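Local structure of 4'-phospho-dehydrooxetanocin synthase (Bacillus megaterium, 5UL3) at residues C313-S316 / R317-F320; G367-P370 / N371-A375. The protein catalyses the radical, S-adenosylmethionine-dependent oxidative ring contraction of dAMP to an oxetane aldehyde in oxetanocin A biosynthesis, using a [4Fe-4S] cluster and cobalamin. All coordinates share one frame; numbering follows the deposited sequence. Where two conformers were deposited one is given.

Contact 1: C313-S316 / R317-F320; sequences CDYS and RCTF. With SF4 (iron/sulfur cluster), chain B.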
# COMPACT_ATOMS: atom_id res chain seq x y z
N CYS A 313 8.82 0.20 10.15
CA CYS A 313 10.04 0.68 9.52
C CYS A 313 11.07 0.83 10.63
O CYS A 313 10.83 1.55 11.60
CB CYS A 313 9.82 2.02 8.83
SG CYS A 313 11.35 2.67 8.05
N ASP A 314 12.21 0.14 10.50
CA ASP A 314 13.22 0.25 11.55
C ASP A 314 13.95 1.59 11.49
O ASP A 314 14.54 1.99 12.50
CB ASP A 314 14.22 -0.91 11.46
CG ASP A 314 14.74 -1.14 10.06
OD1 ASP A 314 15.29 -0.20 9.45
OD2 ASP A 314 14.61 -2.28 9.58
N TYR A 315 13.89 2.29 10.36
CA TYR A 315 14.51 3.61 10.25
C TYR A 315 13.64 4.68 10.89
O TYR A 315 14.03 5.31 11.88
CB TYR A 315 14.79 3.95 8.78
CG TYR A 315 15.51 5.25 8.59
CD1 TYR A 315 16.80 5.44 9.08
CD2 TYR A 315 14.91 6.30 7.89
CE1 TYR A 315 17.48 6.65 8.89
CE2 TYR A 315 15.60 7.52 7.70
CZ TYR A 315 16.86 7.67 8.20
OH TYR A 315 17.51 8.89 8.00
N SER A 316 12.46 4.93 10.31
CA SER A 316 11.39 5.72 10.92
C SER A 316 11.78 7.18 11.15
O SER A 316 11.14 7.87 11.95
CB SER A 316 10.91 5.08 12.23
OG SER A 316 9.98 4.03 12.01
N ARG A 317 12.79 7.69 10.45
CA ARG A 317 13.31 9.03 10.70
C ARG A 317 13.02 10.04 9.61
O ARG A 317 13.38 11.21 9.76
CB ARG A 317 14.81 8.97 10.92
CG ARG A 317 15.17 8.35 12.23
CD ARG A 317 16.68 8.24 12.29
NE ARG A 317 17.20 7.86 13.60
CZ ARG A 317 17.21 6.62 14.08
NH1 ARG A 317 16.66 5.60 13.40
NH2 ARG A 317 17.75 6.40 15.26
N CYS A 318 12.41 9.62 8.50
CA CYS A 318 12.10 10.58 7.44
C CYS A 318 11.09 11.59 7.96
O CYS A 318 10.09 11.23 8.58
CB CYS A 318 11.57 9.85 6.20
SG CYS A 318 12.74 8.60 5.64
N THR A 319 11.36 12.88 7.74
CA THR A 319 10.62 13.89 8.48
C THR A 319 9.21 14.08 7.97
O THR A 319 8.39 14.66 8.69
CB THR A 319 11.36 15.23 8.43
OG1 THR A 319 11.46 15.65 7.06
CG2 THR A 319 12.75 15.05 9.03
N PHE A 320 8.91 13.63 6.75
CA PHE A 320 7.59 13.72 6.15
C PHE A 320 6.74 12.47 6.38
O PHE A 320 5.59 12.43 5.94
CB PHE A 320 7.73 13.96 4.64
CG PHE A 320 8.54 12.90 3.95
CD1 PHE A 320 7.94 11.71 3.53
CD2 PHE A 320 9.91 13.05 3.78
CE1 PHE A 320 8.68 10.71 2.93
CE2 PHE A 320 10.66 12.06 3.18
CZ PHE A 320 10.05 10.87 2.75
FE1 SF4 B . 11.30 6.87 5.65
FE2 SF4 B . 10.20 4.95 4.08
FE3 SF4 B . 8.71 6.24 6.05
FE4 SF4 B . 10.65 4.45 6.77
S1 SF4 B . 8.72 3.99 5.60
S2 SF4 B . 10.30 6.53 7.70
S3 SF4 B . 12.23 4.88 5.16
S4 SF4 B . 9.63 7.16 4.14
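Tyr315 and Arg317 come together through their first torsions: the ring leaves the backbone with CG anti to the main-chain N (chi1 -176°), while Arg317 CG turns to the side of its own N, chi1 -72°. That leaves Arg317 CB over one face of the ring, in a CH-pi contact 3.8 Å from the ring centroid and displaced toward the rim. From there the arginine runs extended across the tyrosine at about a right angle, and its NH1 turns back to give a weak hydrogen bond to Tyr315 O. The same NH1 also forms a salt bridge with the sulfonate of a MES molecule, probably from the crystallisation liquor.

The other notable neighbour of the ring is Cys318. Its SG lies at the edge, in the ring plane, 3.7 Å from Tyr315 CE2, a sulfur-aromatic contact, and binds iron as well, at 2.2 Å from FE1 of the cluster. Cys313 SG takes FE4 at 2.3 Å. Between the two cysteines the chain folds close over the cluster, bringing Ser316 CA to 3.5 Å from its sulfide S2. Ser316 ties this turn back to its start: OG donates to Cys313 O at 2.7 Å, and Ser316 N makes a weak N-H bond to the cysteine thiolate, Cys313 SG. At the far end, Phe320 CE1 approaches sulfide S4 at 3.9 Å. Tyr315 OH is hydrogen-bonded to Gly447 O.

This is the cysteine-rich loop of a radical SAM enzyme, with Cys321 as third ligand; the remaining iron is the site that exchangeable S-adenosylmethionine occupies in the working enzyme. The weak N-H bond to Cys313 SG may draw off a little of the charge on the sulfur, while the edge of Tyr315 lies against Cys318 SG.

Contact 2: G367-P370 / N371-A375; sequences GELP and NGTEA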
# COMPACT_ATOMS: atom_id res chain seq x y z
N GLY A 367 14.36 -4.64 5.62
CA GLY A 367 14.40 -4.57 7.07
C GLY A 367 15.80 -4.55 7.66
O GLY A 367 16.83 -4.42 6.97
N GLU A 368 15.83 -4.64 8.98
CA GLU A 368 17.06 -4.64 9.78
C GLU A 368 16.78 -5.43 11.04
O GLU A 368 15.78 -5.17 11.72
CB GLU A 368 17.52 -3.22 10.15
CG GLU A 368 18.25 -2.45 9.07
CD GLU A 368 18.99 -1.23 9.61
OE1 GLU A 368 19.40 -1.25 10.79
OE2 GLU A 368 19.16 -0.24 8.86
N LEU A 369 17.66 -6.36 11.36
CA LEU A 369 17.55 -7.14 12.58
C LEU A 369 18.74 -6.86 13.50
O LEU A 369 19.84 -6.56 13.03
CB LEU A 369 17.51 -8.64 12.25
CG LEU A 369 16.24 -9.01 11.48
CD1 LEU A 369 16.32 -10.40 10.88
CD2 LEU A 369 15.02 -8.88 12.41
N PRO A 370 18.54 -6.90 14.82
CA PRO A 370 19.69 -6.74 15.73
C PRO A 370 20.83 -7.71 15.45
O PRO A 370 22.00 -7.32 15.60
CB PRO A 370 19.07 -6.97 17.12
CG PRO A 370 17.64 -6.57 16.96
CD PRO A 370 17.26 -6.97 15.55
N ASN A 371 20.54 -8.94 15.00
CA ASN A 371 21.61 -9.87 14.67
C ASN A 371 22.15 -9.70 13.25
O ASN A 371 23.10 -10.40 12.87
CB ASN A 371 21.14 -11.32 14.87
CG ASN A 371 19.94 -11.69 14.02
OD1 ASN A 371 19.69 -11.09 12.97
ND2 ASN A 371 19.19 -12.69 14.46
N GLY A 372 21.59 -8.78 12.45
CA GLY A 372 22.18 -8.46 11.16
C GLY A 372 21.94 -9.46 10.06
O GLY A 372 22.62 -9.41 9.03
N THR A 373 20.97 -10.36 10.22
CA THR A 373 20.73 -11.44 9.28
C THR A 373 19.59 -11.13 8.30
O THR A 373 19.08 -12.05 7.66
CB THR A 373 20.42 -12.75 10.01
OG1 THR A 373 19.24 -12.57 10.82
CG2 THR A 373 21.58 -13.17 10.91
N GLU A 374 19.18 -9.86 8.21
CA GLU A 374 18.03 -9.52 7.36
C GLU A 374 18.26 -9.92 5.91
O GLU A 374 17.33 -10.39 5.23
CB GLU A 374 17.71 -8.02 7.48
CG GLU A 374 18.88 -7.07 7.18
CD GLU A 374 19.63 -6.65 8.44
OE1 GLU A 374 20.24 -5.56 8.45
OE2 GLU A 374 19.57 -7.40 9.44
N ALA A 375 19.48 -9.74 5.40
CA ALA A 375 19.75 -10.10 4.01
C ALA A 375 19.63 -11.60 3.79
O ALA A 375 19.13 -12.04 2.75
CB ALA A 375 21.12 -9.59 3.57
O HOH W 1 21.07 -4.88 11.36
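Gly367 opens the segment against Glu374: its carbonyl O lies 3.4 Å from Glu374 CG, and its positive phi of 81° is one at which a CB would run into the carbonyl O of the preceding residue. Glu368 follows, its CA 3.5 Å from Glu374 CD. In the conformer given, the two glutamate side chains run side by side in the same direction with carboxylates almost parallel, yet Glu368 OE1 and Glu374 OE1 stay 5.0 Å apart; long, weak ion pairs to arginines, Arg399 and Arg408 for Glu368 and Arg416 for Glu374, may ease the like charges.

Leu369 and Glu374 carry most of the contact. Leu369 N donates to Glu374 OE2 at 2.9 Å, nearly straight but from above the carboxylate plane; a sharp bend at chi2 (-94°) folds the glutamate back to receive it. A water bridges the other carboxylate oxygen, OE1, to Leu369 O, which also accepts from Gly372 N at 2.9 Å, closing a type I turn. The leucine CB touches Asn371 OD1, and CD1 meets Thr373 OG1 at 3.6 Å.

Pro370 takes the second position of that turn. Beyond it, Asn371 forms an Asx turn: OD1 accepts from both Thr373 N and, at 2.6 Å, Thr373 OG1, the two arriving from the same face of the amide. This double grip helps to hold the amide in its rotation.

Thr373 is the N-cap residue of helix 374-386, although its side chain makes no capping bond. The turn thus reverses the loop after strand 357-360 and starts that helix, whose Ala375 packs on Arg416 and Met419 of helix 410-426, while Leu369 reaches Trp330 next to strand 331-332.

Following the chain, strand 305-311 ends and contact 1 bends the loop after it round the iron-sulfur cluster. The chain then passes through strand 331-332, helix 335-351 and strand 357-360 before contact 2 turns the next loop into helix 374-386. The contacts stand in series, neither nested nor crossed, with centres about 17 Å apart. Strands 305-311 and 357-360 are parallel neighbours in the sheet of the partial barrel, so the loops that follow them meet: in the conformers given, Asp314 OD2 lies 2.7 Å from Glu368 N. Asp314 also forms a long, weak ion pair with Arg399, which follows strand 393-398.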